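Local coordinates for D-alanyl-D-alanine carboxypeptidase (Penicillin binding protein) family protein (Francisella tularensis subsp. tularensis, PDB 6OSU) that probably removes the C-terminal D-alanine from peptide precursors of the bacterial cell wall, as a serine-type D-Ala-D-Ala carboxypeptidase of the S11 family, at residues 42-47 with 296-301; 330-335 with 363-368; 374-379 with 399-404. All coordinates share one frame; numbering follows the deposited sequence.

Contact 1: residues 42-47 with 296-301; sequences TMDYRT and DGERFI
D44 meets F300 across the two strands, with D44 CB resting against CE1 of the F300 ring at 3.6 Å, while its OD1 is gripped twice by T47. D44 OD1 accepts T47 N, an Asx motif at the strand end, and also the T47 hydroxyl. D44 OD2 lies over one face of the F300 ring, toward its rim. D44 OD2 also comes within 3.0 Å of E298 OE2, with the carboxylate planes 43° apart. So close a pair of acids may raise the proton affinity of one of them. R46 probably offsets part of the charge: R46 NH2 makes a salt bridge to E298 OE1 at 2.9 Å, with the oxygen in the guanidinium plane. A bend at chi3 (-64°) turns the R46 end this way. G297 O sits over one face of the guanidinium.

I301 gives its backbone N-H to M43 O at 2.7 Å, and the bond is nearly straight (173°). M43 N answers with a bond to I301 O, which makes an antiparallel hydrogen-bonded pair. D44 and F300 follow as a non-hydrogen-bonded pair. Y45 N then reaches R299 O at 3.0 Å.

R299 CD packs on Y45 CB at 3.8 Å, while its guanidinium goes on to D275 and S292. Strands 39-44 and 298-307 are inner neighbours in the five-stranded antiparallel sheet of the beta-lactamase-like fold of penicillin-binding proteins. An outermost strand, 274-282, carries K278, the predicted substrate-binding lysine.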
ATOM      1  N   THR A  42       1.277  -0.771  -9.777  1.00 48.22           N
ATOM      2  CA  THR A  42       0.944  -1.906  -8.928  1.00 49.72           C
ATOM      3  C   THR A  42       2.240  -2.470  -8.369  1.00 50.50           C
ATOM      4  O   THR A  42       3.157  -2.795  -9.130  1.00 51.56           O
ATOM      5  CB  THR A  42       0.177  -2.994  -9.691  1.00 52.44           C
ATOM      6  OG1 THR A  42      -0.957  -2.417 -10.350  1.00 54.75           O
ATOM      7  CG2 THR A  42      -0.306  -4.080  -8.730  1.00 51.42           C
ATOM      8  N   MET A  43       2.311  -2.585  -7.047  1.00 50.09           N
ATOM      9  CA  MET A  43       3.535  -2.971  -6.362  1.00 51.46           C
ATOM     10  C   MET A  43       3.239  -4.070  -5.353  1.00 51.00           C
ATOM     11  O   MET A  43       2.215  -4.031  -4.665  1.00 50.10           O
ATOM     12  CB  MET A  43       4.166  -1.756  -5.663  1.00 51.94           C
ATOM     13  CG  MET A  43       5.214  -2.092  -4.626  1.00 54.06           C
ATOM     14  SD  MET A  43       5.760  -0.638  -3.709  1.00 55.10           S
ATOM     15  CE  MET A  43       6.516   0.321  -5.020  1.00 55.33           C
ATOM     16  N   ASP A  44       4.134  -5.053  -5.275  1.00 52.37           N
ATOM     17  CA  ASP A  44       4.041  -6.076  -4.244  1.00 53.21           C
ATOM     18  C   ASP A  44       4.578  -5.536  -2.924  1.00 53.19           C
ATOM     19  O   ASP A  44       5.575  -4.810  -2.889  1.00 53.43           O
ATOM     20  CB  ASP A  44       4.807  -7.335  -4.654  1.00 54.93           C
ATOM     21  CG  ASP A  44       4.821  -8.390  -3.563  1.00 56.49           C
ATOM     22  OD1 ASP A  44       5.772  -8.399  -2.753  1.00 57.16           O
ATOM     23  OD2 ASP A  44       3.866  -9.194  -3.500  1.00 57.06           O
ATOM     24  N   TYR A  45       3.906  -5.897  -1.831  1.00 53.61           N
ATOM     25  CA  TYR A  45       4.198  -5.270  -0.547  1.00 52.60           C
ATOM     26  C   TYR A  45       5.513  -5.771   0.037  1.00 53.10           C
ATOM     27  O   TYR A  45       6.336  -4.976   0.505  1.00 54.17           O
ATOM     28  CB  TYR A  45       3.046  -5.515   0.428  1.00 52.62           C
ATOM     29  CG  TYR A  45       3.406  -5.197   1.858  1.00 52.91           C
ATOM     30  CD1 TYR A  45       3.635  -3.887   2.262  1.00 51.52           C
ATOM     31  CD2 TYR A  45       3.525  -6.208   2.804  1.00 54.68           C
ATOM     32  CE1 TYR A  45       3.975  -3.594   3.567  1.00 53.14           C
ATOM     33  CE2 TYR A  45       3.861  -5.924   4.113  1.00 55.67           C
ATOM     34  CZ  TYR A  45       4.083  -4.616   4.488  1.00 55.67           C
ATOM     35  OH  TYR A  45       4.419  -4.330   5.788  1.00 57.95           O
ATOM     36  N   ARG A  46       5.733  -7.086   0.020  1.00 52.84           N
ATOM     37  CA  ARG A  46       6.900  -7.633   0.703  1.00 54.59           C
ATOM     38  C   ARG A  46       8.185  -7.422  -0.093  1.00 55.96           C
ATOM     39  O   ARG A  46       9.244  -7.175   0.495  1.00 58.40           O
ATOM     40  CB  ARG A  46       6.683  -9.117   1.001  1.00 56.58           C
ATOM     41  CG  ARG A  46       5.741  -9.361   2.173  1.00 56.99           C
ATOM     42  CD  ARG A  46       5.540 -10.840   2.440  1.00 59.63           C
ATOM     43  NE  ARG A  46       4.888 -11.515   1.322  1.00 61.52           N
ATOM     44  CZ  ARG A  46       4.517 -12.793   1.337  1.00 65.62           C
ATOM     45  NH1 ARG A  46       4.731 -13.536   2.418  1.00 69.47           N
ATOM     46  NH2 ARG A  46       3.933 -13.331   0.275  1.00 64.80           N
ATOM     47  N   THR A  47       8.124  -7.509  -1.419  1.00 54.93           N
ATOM     48  CA  THR A  47       9.327  -7.340  -2.222  1.00 56.04           C
ATOM     49  C   THR A  47       9.549  -5.904  -2.670  1.00 54.73           C
ATOM     50  O   THR A  47      10.672  -5.558  -3.058  1.00 56.42           O
ATOM     51  CB  THR A  47       9.280  -8.229  -3.471  1.00 56.18           C
ATOM     52  OG1 THR A  47       8.176  -7.831  -4.295  1.00 55.75           O
ATOM     53  CG2 THR A  47       9.132  -9.700  -3.095  1.00 56.20           C
ATOM     54  N   ASP A 296      -4.081 -14.728   0.668  1.00 90.52           N
ATOM     55  CA  ASP A 296      -3.154 -15.812   0.986  1.00 94.55           C
ATOM     56  C   ASP A 296      -1.718 -15.290   1.104  1.00 91.33           C
ATOM     57  O   ASP A 296      -0.811 -15.681   0.364  1.00 91.48           O
ATOM     58  CB  ASP A 296      -3.260 -16.945  -0.041  1.00 99.70           C
ATOM     59  CG  ASP A 296      -2.491 -18.185   0.375  1.00106.74           C
ATOM     60  OD1 ASP A 296      -1.577 -18.605  -0.365  1.00108.20           O
ATOM     61  OD2 ASP A 296      -2.804 -18.742   1.449  1.00110.65           O
ATOM     62  N   GLY A 297      -1.534 -14.377   2.057  1.00 88.02           N
ATOM     63  CA  GLY A 297      -0.218 -13.883   2.417  1.00 84.97           C
ATOM     64  C   GLY A 297       0.387 -12.928   1.404  1.00 79.50           C
ATOM     65  O   GLY A 297       1.429 -12.311   1.653  1.00 79.14           O
ATOM     66  N   GLU A 298      -0.262 -12.794   0.251  1.00 75.31           N
ATOM     67  CA  GLU A 298       0.240 -11.975  -0.848  1.00 70.34           C
ATOM     68  C   GLU A 298      -0.566 -10.679  -0.917  1.00 64.11           C
ATOM     69  O   GLU A 298      -1.752 -10.691  -1.266  1.00 64.36           O
ATOM     70  CB  GLU A 298       0.171 -12.749  -2.166  1.00 71.69           C
ATOM     71  CG  GLU A 298       0.833 -12.063  -3.345  1.00 70.64           C
ATOM     72  CD  GLU A 298       2.342 -12.258  -3.372  1.00 72.58           C
ATOM     73  OE1 GLU A 298       2.914 -12.735  -2.368  1.00 74.81           O
ATOM     74  OE2 GLU A 298       2.958 -11.931  -4.408  1.00 71.67           O
ATOM     75  N   ARG A 299       0.074  -9.566  -0.569  1.00 58.49           N
ATOM     76  CA  ARG A 299      -0.557  -8.254  -0.572  1.00 54.24           C
ATOM     77  C   ARG A 299       0.028  -7.395  -1.682  1.00 52.22           C
ATOM     78  O   ARG A 299       1.250  -7.332  -1.858  1.00 52.00           O
ATOM     79  CB  ARG A 299      -0.376  -7.537   0.770  1.00 53.05           C
ATOM     80  CG  ARG A 299      -0.749  -6.063   0.712  1.00 50.71           C
ATOM     81  CD  ARG A 299      -0.422  -5.324   1.992  1.00 52.04           C
ATOM     82  NE  ARG A 299      -1.178  -5.837   3.127  1.00 55.48           N
ATOM     83  CZ  ARG A 299      -2.452  -5.546   3.370  1.00 55.75           C
ATOM     84  NH1 ARG A 299      -3.125  -4.743   2.554  1.00 53.69           N
ATOM     85  NH2 ARG A 299      -3.057  -6.063   4.430  1.00 58.23           N
ATOM     86  N   PHE A 300      -0.849  -6.725  -2.421  1.00 50.61           N
ATOM     87  CA  PHE A 300      -0.441  -5.800  -3.464  1.00 49.60           C
ATOM     88  C   PHE A 300      -0.979  -4.410  -3.167  1.00 48.10           C
ATOM     89  O   PHE A 300      -2.031  -4.250  -2.542  1.00 47.47           O
ATOM     90  CB  PHE A 300      -0.919  -6.262  -4.846  1.00 48.62           C
ATOM     91  CG  PHE A 300      -0.047  -7.317  -5.459  1.00 49.26           C
ATOM     92  CD1 PHE A 300       1.127  -6.968  -6.108  1.00 48.11           C
ATOM     93  CD2 PHE A 300      -0.393  -8.656  -5.378  1.00 50.59           C
ATOM     94  CE1 PHE A 300       1.937  -7.936  -6.672  1.00 49.80           C
ATOM     95  CE2 PHE A 300       0.411  -9.630  -5.939  1.00 52.25           C
ATOM     96  CZ  PHE A 300       1.579  -9.272  -6.588  1.00 51.69           C
ATOM     97  N   ILE A 301      -0.241  -3.404  -3.622  1.00 47.51           N
ATOM     98  CA  ILE A 301      -0.629  -2.007  -3.495  1.00 46.83           C
ATOM     99  C   ILE A 301      -0.803  -1.438  -4.895  1.00 47.66           C
ATOM    100  O   ILE A 301       0.080  -1.587  -5.747  1.00 49.47           O
ATOM    101  CB  ILE A 301       0.416  -1.213  -2.692  1.00 46.75           C
ATOM    102  CG1 ILE A 301       0.434  -1.699  -1.241  1.00 48.54           C
ATOM    103  CG2 ILE A 301       0.140   0.283  -2.773  1.00 45.08           C
ATOM    104  CD1 ILE A 301       1.677  -1.293  -0.476  1.00 49.42           C
TER

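Contact 2: residues 330-335 with 363-368; sequences NVLLYK and NIYKTV
I364 stands opposite two residues at once, L333 and Y334, so the antiparallel pair of strands 328-334 and 364-369 carries a classic beta bulge. The bulge shifts the register by one residue.

The I364 side chain spans both bulge residues. Its CG1 lies anti to the carbonyl carbon (chi1 -61°), which directs the two branches to different partners. I364 CG1 meets Y334 CB at 3.8 Å. I364 CG2 meets L333 CB at 3.7 Å, and these two side chains cross at about a right angle. L333 continues past I364, and its CD1 touches K366 CB at 3.9 Å. The Y334 hydroxyl is bonded to S338 O and S360 N. V331 is on the I364 face too; its CG2 methyl meets V368 CG2 at 4.1 Å, with the side chains at about a right angle.

Y365 and L332 share the other face with N330 and T367. With CG anti to the backbone N (chi1 -174°), the Y365 ring is laid along the neighbouring strand beside the backbone of V331. L332 N lies at the ring edge, near its plane. The far end of the ring reaches N330, where Y365 OH is 3.4 Å from N330 CB. The N330 amide plane stands steeply to the ring, at 72°. T367 is the other neighbour of N330, and its hydroxyl bonds to that of T47 in the catalytic domain.

V331 and K366 exchange two nearly straight backbone bonds. At the bulge a single oxygen, I364 O, accepts twice. The bond from L333 N to I364 O is short but bent and weak, at 2.7 Å. The bond from Y334 N to I364 O is longer, at 3.3 Å, and comes in the carbonyl plane on a lone pair.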
ATOM      1  N   ASN A 330       5.439 -14.623  -4.924  1.00 55.60           N
ATOM      2  CA  ASN A 330       6.684 -14.280  -4.246  1.00 54.93           C
ATOM      3  C   ASN A 330       7.502 -15.551  -4.066  1.00 57.71           C
ATOM      4  O   ASN A 330       7.009 -16.536  -3.504  1.00 59.43           O
ATOM      5  CB  ASN A 330       6.420 -13.605  -2.900  1.00 53.10           C
ATOM      6  CG  ASN A 330       6.098 -12.128  -3.041  1.00 52.72           C
ATOM      7  OD1 ASN A 330       5.989 -11.608  -4.152  1.00 53.80           O
ATOM      8  ND2 ASN A 330       5.940 -11.446  -1.915  1.00 51.91           N
ATOM      9  N   VAL A 331       8.743 -15.531  -4.555  1.00 58.03           N
ATOM     10  CA  VAL A 331       9.637 -16.680  -4.505  1.00 59.94           C
ATOM     11  C   VAL A 331      11.003 -16.223  -4.007  1.00 59.54           C
ATOM     12  O   VAL A 331      11.529 -15.198  -4.456  1.00 58.27           O
ATOM     13  CB  VAL A 331       9.772 -17.363  -5.885  1.00 61.02           C
ATOM     14  CG1 VAL A 331      10.713 -18.551  -5.798  1.00 62.78           C
ATOM     15  CG2 VAL A 331       8.410 -17.803  -6.403  1.00 61.73           C
ATOM     16  N   LEU A 332      11.575 -16.983  -3.077  1.00 60.26           N
ATOM     17  CA  LEU A 332      12.957 -16.776  -2.649  1.00 60.92           C
ATOM     18  C   LEU A 332      13.857 -17.493  -3.648  1.00 61.87           C
ATOM     19  O   LEU A 332      14.105 -18.693  -3.526  1.00 63.31           O
ATOM     20  CB  LEU A 332      13.175 -17.289  -1.230  1.00 62.03           C
ATOM     21  CG  LEU A 332      14.586 -17.084  -0.674  1.00 63.05           C
ATOM     22  CD1 LEU A 332      14.847 -15.608  -0.404  1.00 61.33           C
ATOM     23  CD2 LEU A 332      14.812 -17.917   0.578  1.00 64.84           C
ATOM     24  N   LEU A 333      14.344 -16.754  -4.645  1.00 61.09           N
ATOM     25  CA  LEU A 333      15.148 -17.368  -5.696  1.00 62.69           C
ATOM     26  C   LEU A 333      16.546 -17.726  -5.207  1.00 64.69           C
ATOM     27  O   LEU A 333      17.145 -18.691  -5.697  1.00 67.45           O
ATOM     28  CB  LEU A 333      15.230 -16.432  -6.899  1.00 61.95           C
ATOM     29  CG  LEU A 333      13.871 -15.993  -7.451  1.00 60.60           C
ATOM     30  CD1 LEU A 333      14.018 -14.863  -8.460  1.00 59.85           C
ATOM     31  CD2 LEU A 333      13.164 -17.178  -8.077  1.00 61.46           C
ATOM     32  N   TYR A 334      17.086 -16.963  -4.258  1.00 63.68           N
ATOM     33  CA  TYR A 334      18.411 -17.230  -3.711  1.00 64.03           C
ATOM     34  C   TYR A 334      18.407 -16.910  -2.226  1.00 64.64           C
ATOM     35  O   TYR A 334      18.102 -15.780  -1.833  1.00 61.81           O
ATOM     36  CB  TYR A 334      19.488 -16.413  -4.431  1.00 63.04           C
ATOM     37  CG  TYR A 334      20.863 -16.565  -3.821  1.00 62.48           C
ATOM     38  CD1 TYR A 334      21.607 -17.718  -4.026  1.00 63.69           C
ATOM     39  CD2 TYR A 334      21.414 -15.560  -3.038  1.00 61.08           C
ATOM     40  CE1 TYR A 334      22.861 -17.869  -3.469  1.00 64.74           C
ATOM     41  CE2 TYR A 334      22.672 -15.699  -2.477  1.00 62.60           C
ATOM     42  CZ  TYR A 334      23.392 -16.857  -2.695  1.00 64.26           C
ATOM     43  OH  TYR A 334      24.645 -17.006  -2.139  1.00 65.70           O
ATOM     44  N   LYS A 335      18.742 -17.904  -1.411  1.00 70.36           N
ATOM     45  CA  LYS A 335      18.909 -17.722   0.024  1.00 73.64           C
ATOM     46  C   LYS A 335      20.325 -17.226   0.295  1.00 75.11           C
ATOM     47  O   LYS A 335      21.295 -17.820  -0.185  1.00 75.26           O
ATOM     48  CB  LYS A 335      18.645 -19.035   0.761  1.00 77.09           C
ATOM     49  CG  LYS A 335      18.691 -18.934   2.271  1.00 79.60           C
ATOM     50  CD  LYS A 335      18.455 -20.294   2.912  1.00 83.69           C
ATOM     51  CE  LYS A 335      17.203 -20.960   2.354  1.00 85.71           C
ATOM     52  NZ  LYS A 335      16.778 -22.137   3.166  1.00 89.32           N
ATOM     53  N   ASN A 363      19.719 -11.674  -0.134  1.00 69.94           N
ATOM     54  CA  ASN A 363      18.714 -12.567  -0.679  1.00 66.70           C
ATOM     55  C   ASN A 363      18.344 -12.139  -2.095  1.00 63.92           C
ATOM     56  O   ASN A 363      18.646 -11.026  -2.538  1.00 65.25           O
ATOM     57  CB  ASN A 363      17.452 -12.574   0.188  1.00 67.02           C
ATOM     58  CG  ASN A 363      17.688 -13.141   1.570  1.00 70.50           C
ATOM     59  OD1 ASN A 363      18.218 -14.242   1.722  1.00 72.42           O
ATOM     60  ND2 ASN A 363      17.293 -12.390   2.591  1.00 72.29           N
ATOM     61  N   ILE A 364      17.689 -13.045  -2.808  1.00 60.51           N
ATOM     62  CA  ILE A 364      16.917 -12.697  -3.994  1.00 57.08           C
ATOM     63  C   ILE A 364      15.492 -13.148  -3.708  1.00 55.82           C
ATOM     64  O   ILE A 364      15.150 -14.327  -3.873  1.00 54.49           O
ATOM     65  CB  ILE A 364      17.464 -13.330  -5.276  1.00 54.58           C
ATOM     66  CG1 ILE A 364      18.890 -12.849  -5.547  1.00 55.53           C
ATOM     67  CG2 ILE A 364      16.570 -12.969  -6.457  1.00 51.84           C
ATOM     68  CD1 ILE A 364      19.453 -13.343  -6.873  1.00 54.26           C
ATOM     69  N   TYR A 365      14.667 -12.217  -3.244  1.00 56.42           N
ATOM     70  CA  TYR A 365      13.259 -12.452  -2.952  1.00 54.80           C
ATOM     71  C   TYR A 365      12.469 -11.570  -3.905  1.00 54.12           C
ATOM     72  O   TYR A 365      12.471 -10.342  -3.763  1.00 53.85           O
ATOM     73  CB  TYR A 365      12.952 -12.137  -1.488  1.00 55.61           C
ATOM     74  CG  TYR A 365      11.551 -12.480  -1.038  1.00 55.29           C
ATOM     75  CD1 TYR A 365      11.063 -13.779  -1.136  1.00 54.66           C
ATOM     76  CD2 TYR A 365      10.722 -11.508  -0.492  1.00 55.43           C
ATOM     77  CE1 TYR A 365       9.778 -14.093  -0.716  1.00 54.01           C
ATOM     78  CE2 TYR A 365       9.444 -11.811  -0.070  1.00 54.90           C
ATOM     79  CZ  TYR A 365       8.975 -13.103  -0.182  1.00 54.22           C
ATOM     80  OH  TYR A 365       7.697 -13.398   0.237  1.00 54.73           O
ATOM     81  N   LYS A 366      11.812 -12.189  -4.889  1.00 53.60           N
ATOM     82  CA  LYS A 366      11.266 -11.457  -6.022  1.00 54.93           C
ATOM     83  C   LYS A 366       9.822 -11.862  -6.297  1.00 55.61           C
ATOM     84  O   LYS A 366       9.415 -13.002  -6.054  1.00 55.52           O
ATOM     85  CB  LYS A 366      12.130 -11.686  -7.276  1.00 55.65           C
ATOM     86  CG  LYS A 366      11.957 -10.640  -8.367  1.00 57.58           C
ATOM     87  CD  LYS A 366      12.876 -10.914  -9.552  1.00 59.02           C
ATOM     88  CE  LYS A 366      12.416 -10.177 -10.811  1.00 60.85           C
ATOM     89  NZ  LYS A 366      12.782  -8.730 -10.817  1.00 63.52           N
ATOM     90  N   THR A 367       9.051 -10.904  -6.805  1.00 56.51           N
ATOM     91  CA  THR A 367       7.698 -11.155  -7.291  1.00 56.27           C
ATOM     92  C   THR A 367       7.782 -11.483  -8.778  1.00 55.93           C
ATOM     93  O   THR A 367       8.131 -10.622  -9.593  1.00 56.76           O
ATOM     94  CB  THR A 367       6.801  -9.945  -7.041  1.00 57.54           C
ATOM     95  OG1 THR A 367       6.741  -9.674  -5.635  1.00 58.41           O
ATOM     96  CG2 THR A 367       5.397 -10.199  -7.567  1.00 57.53           C
ATOM     97  N   VAL A 368       7.469 -12.725  -9.133  1.00 55.04           N
ATOM     98  CA  VAL A 368       7.632 -13.202 -10.506  1.00 55.27           C
ATOM     99  C   VAL A 368       6.327 -13.848 -10.953  1.00 54.81           C
ATOM    100  O   VAL A 368       5.498 -14.249 -10.122  1.00 53.62           O
ATOM    101  CB  VAL A 368       8.815 -14.192 -10.627  1.00 55.91           C
ATOM    102  CG1 VAL A 368      10.125 -13.505 -10.267  1.00 56.53           C
ATOM    103  CG2 VAL A 368       8.588 -15.402  -9.740  1.00 55.31           C
TER

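Contact 3: residues 374-379 with 399-404; sequences PYLKQG and LVITLG
K377 and T402 form the central rung of backbone bonds. T402 N reaches K377 O at 3.0 Å, and K377 N reaches T402 O at 3.1 Å. Toward one end, G404 N bonds to Y375 O, although G404 is poorly ordered. Toward the other, G379 and V400 form a second hydrogen-bonded pair. Their atoms are modelled very close, so the exact lengths there are doubtful.

Weaker CA-H...O contacts fill the spaces between these rungs. L376 CA sits 3.3 Å from T402 O. I401 CA lies equally close to K377 O.

Apolar contacts gather on the face that carries L376, Q378, L403 and I401. The I401 side chain is bent at chi2 (-67°), which lays I401 CD1 against CG of Q378 at 3.5 Å. These two side chains run side by side and point the same way. The other branch of I401, CG2, meets L376 CB at 4.0 Å. L403 CD1 touches both Y375 CB, at 4.0 Å, and L376 CD2, at 4.1 Å. Strand 328-334 packs on this face, with L333 against L376 and I401.

The polar side-chain link on this face leaves the strand pair: Q378 NE2 bonds to the backbone oxygen of L333.

Backbone bonds thus set the register of strands 376-382 and 395-403, and apolar packing on the L376 face supplements them. L376, I401 and L403 give this face an apolar patch that L333 packs on, and the amide of Q378 joins it to the next strand pair.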
ATOM      1  N   PRO A 374       8.424 -22.778 -12.311  1.00 66.84           N
ATOM      2  CA  PRO A 374       9.068 -24.078 -12.554  1.00 70.14           C
ATOM      3  C   PRO A 374      10.173 -24.045 -13.599  1.00 72.10           C
ATOM      4  O   PRO A 374      10.827 -25.073 -13.807  1.00 74.98           O
ATOM      5  CB  PRO A 374       7.903 -24.967 -13.012  1.00 72.45           C
ATOM      6  CG  PRO A 374       6.919 -24.029 -13.585  1.00 71.39           C
ATOM      7  CD  PRO A 374       7.011 -22.792 -12.743  1.00 68.13           C
ATOM      8  N   TYR A 375      10.417 -22.912 -14.253  1.00 71.85           N
ATOM      9  CA  TYR A 375      11.409 -22.826 -15.318  1.00 74.49           C
ATOM     10  C   TYR A 375      12.609 -21.963 -14.963  1.00 71.62           C
ATOM     11  O   TYR A 375      13.472 -21.750 -15.821  1.00 73.03           O
ATOM     12  CB  TYR A 375      10.755 -22.297 -16.599  1.00 78.02           C
ATOM     13  CG  TYR A 375       9.780 -23.272 -17.202  1.00 82.57           C
ATOM     14  CD1 TYR A 375      10.152 -24.086 -18.262  1.00 87.23           C
ATOM     15  CD2 TYR A 375       8.494 -23.399 -16.696  1.00 83.00           C
ATOM     16  CE1 TYR A 375       9.267 -24.989 -18.811  1.00 91.66           C
ATOM     17  CE2 TYR A 375       7.604 -24.299 -17.234  1.00 87.34           C
ATOM     18  CZ  TYR A 375       7.994 -25.091 -18.292  1.00 92.15           C
ATOM     19  OH  TYR A 375       7.106 -25.989 -18.833  1.00 97.24           O
ATOM     20  N   LEU A 376      12.694 -21.464 -13.735  1.00 67.87           N
ATOM     21  CA  LEU A 376      13.807 -20.615 -13.340  1.00 66.16           C
ATOM     22  C   LEU A 376      15.040 -21.460 -13.033  1.00 68.65           C
ATOM     23  O   LEU A 376      14.938 -22.604 -12.584  1.00 70.50           O
ATOM     24  CB  LEU A 376      13.419 -19.771 -12.126  1.00 62.65           C
ATOM     25  CG  LEU A 376      12.151 -18.939 -12.333  1.00 61.16           C
ATOM     26  CD1 LEU A 376      11.666 -18.344 -11.028  1.00 60.09           C
ATOM     27  CD2 LEU A 376      12.379 -17.844 -13.365  1.00 61.25           C
ATOM     28  N   LYS A 377      16.215 -20.887 -13.293  1.00 69.35           N
ATOM     29  CA  LYS A 377      17.479 -21.593 -13.110  1.00 71.12           C
ATOM     30  C   LYS A 377      18.522 -20.637 -12.552  1.00 69.18           C
ATOM     31  O   LYS A 377      18.646 -19.504 -13.025  1.00 67.96           O
ATOM     32  CB  LYS A 377      17.979 -22.195 -14.433  1.00 74.13           C
ATOM     33  CG  LYS A 377      17.051 -23.235 -15.063  1.00 76.96           C
ATOM     34  CD  LYS A 377      17.042 -24.553 -14.295  1.00 79.99           C
ATOM     35  CE  LYS A 377      16.030 -25.530 -14.890  1.00 83.01           C
ATOM     36  NZ  LYS A 377      16.065 -26.876 -14.249  1.00 85.90           N
ATOM     37  N   GLN A 378      19.263 -21.096 -11.544  1.00 69.30           N
ATOM     38  CA  GLN A 378      20.366 -20.323 -10.991  1.00 69.79           C
ATOM     39  C   GLN A 378      21.602 -20.467 -11.866  1.00 70.99           C
ATOM     40  O   GLN A 378      21.941 -21.567 -12.314  1.00 73.79           O
ATOM     41  CB  GLN A 378      20.697 -20.780  -9.570  1.00 72.24           C
ATOM     42  CG  GLN A 378      19.780 -20.244  -8.491  1.00 72.26           C
ATOM     43  CD  GLN A 378      20.373 -20.405  -7.104  1.00 75.49           C
ATOM     44  OE1 GLN A 378      21.407 -21.053  -6.929  1.00 77.76           O
ATOM     45  NE2 GLN A 378      19.724 -19.809  -6.109  1.00 75.49           N
ATOM     46  N   GLY A 379      22.280 -19.353 -12.096  1.00 69.23           N
ATOM     47  CA  GLY A 379      23.500 -19.364 -12.885  1.00 71.14           C
ATOM     48  C   GLY A 379      24.476 -18.327 -12.384  1.00 72.06           C
ATOM     49  O   GLY A 379      24.085 -17.290 -11.837  1.00 70.86           O
ATOM     50  N   LEU A 399      25.424 -13.711  -9.649  1.00 63.69           N
ATOM     51  CA  LEU A 399      24.491 -14.829  -9.646  1.00 63.13           C
ATOM     52  C   LEU A 399      23.259 -14.417 -10.438  1.00 62.13           C
ATOM     53  O   LEU A 399      22.692 -13.345 -10.208  1.00 62.19           O
ATOM     54  CB  LEU A 399      24.106 -15.242  -8.224  1.00 62.94           C
ATOM     55  CG  LEU A 399      23.269 -16.527  -8.135  1.00 62.61           C
ATOM     56  CD1 LEU A 399      23.647 -17.329  -6.905  1.00 65.14           C
ATOM     57  CD2 LEU A 399      21.770 -16.243  -8.132  1.00 59.64           C
ATOM     58  N   VAL A 400      22.854 -15.261 -11.377  1.00 62.36           N
ATOM     59  CA  VAL A 400      21.833 -14.901 -12.349  1.00 62.19           C
ATOM     60  C   VAL A 400      20.700 -15.916 -12.287  1.00 60.94           C
ATOM     61  O   VAL A 400      20.938 -17.127 -12.215  1.00 60.93           O
ATOM     62  CB  VAL A 400      22.422 -14.817 -13.774  1.00 63.89           C
ATOM     63  CG1 VAL A 400      21.321 -14.618 -14.797  1.00 63.30           C
ATOM     64  CG2 VAL A 400      23.440 -13.683 -13.860  1.00 65.30           C
ATOM     65  N   ILE A 401      19.468 -15.413 -12.300  1.00 59.75           N
ATOM     66  CA  ILE A 401      18.268 -16.229 -12.441  1.00 59.43           C
ATOM     67  C   ILE A 401      17.748 -16.030 -13.857  1.00 60.08           C
ATOM     68  O   ILE A 401      17.368 -14.914 -14.234  1.00 59.29           O
ATOM     69  CB  ILE A 401      17.200 -15.855 -11.403  1.00 58.31           C
ATOM     70  CG1 ILE A 401      17.782 -15.915  -9.991  1.00 57.64           C
ATOM     71  CG2 ILE A 401      15.992 -16.776 -11.525  1.00 58.33           C
ATOM     72  CD1 ILE A 401      18.149 -17.300  -9.548  1.00 57.80           C
ATOM     73  N   THR A 402      17.736 -17.102 -14.642  1.00 62.53           N
ATOM     74  CA  THR A 402      17.278 -17.050 -16.021  1.00 65.98           C
ATOM     75  C   THR A 402      15.986 -17.841 -16.184  1.00 68.56           C
ATOM     76  O   THR A 402      15.642 -18.692 -15.360  1.00 68.56           O
ATOM     77  CB  THR A 402      18.346 -17.590 -16.982  1.00 68.47           C
ATOM     78  OG1 THR A 402      18.886 -18.814 -16.468  1.00 70.14           O
ATOM     79  CG2 THR A 402      19.466 -16.581 -17.160  1.00 68.03           C
ATOM     80  N   LEU A 403      15.269 -17.545 -17.265  1.00 72.34           N
ATOM     81  CA  LEU A 403      13.990 -18.186 -17.563  1.00 76.95           C
ATOM     82  C   LEU A 403      14.242 -19.347 -18.518  1.00 86.23           C
ATOM     83  O   LEU A 403      14.415 -19.149 -19.722  1.00 88.78           O
ATOM     84  CB  LEU A 403      13.003 -17.186 -18.154  1.00 74.93           C
ATOM     85  CG  LEU A 403      11.627 -17.764 -18.489  1.00 74.11           C
ATOM     86  CD1 LEU A 403      10.983 -18.343 -17.238  1.00 72.04           C
ATOM     87  CD2 LEU A 403      10.735 -16.710 -19.121  1.00 74.16           C
ATOM     88  N   GLY A 404      14.257 -20.564 -17.975  1.00113.44           N
ATOM     89  CA  GLY A 404      14.478 -21.730 -18.804  1.00124.21           C
ATOM     90  C   GLY A 404      15.915 -21.816 -19.292  1.00130.59           C
ATOM     91  O   GLY A 404      16.861 -21.387 -18.622  1.00126.50           O
TER

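Overall arrangement
The three contacts run outward from the catalytic domain and follow one another along the chain. Contact 1 belongs to the five-stranded sheet of that domain. Contact 2 is the two-stranded pair 328-334 and 364-369, and contact 3 is at one edge of a second five-stranded sheet. Contacts 2 and 3 both lie in the C-terminal domain. Centres of contacts 1 and 2 are about 13 Å apart, those of 2 and 3 about 11 Å, and those of 1 and 3 about 22 Å. Contact 2 touches both neighbours, whereas contacts 1 and 3 do not meet. The two-stranded pair thus lies between the catalytic sheet and the C-terminal sheet and joins them.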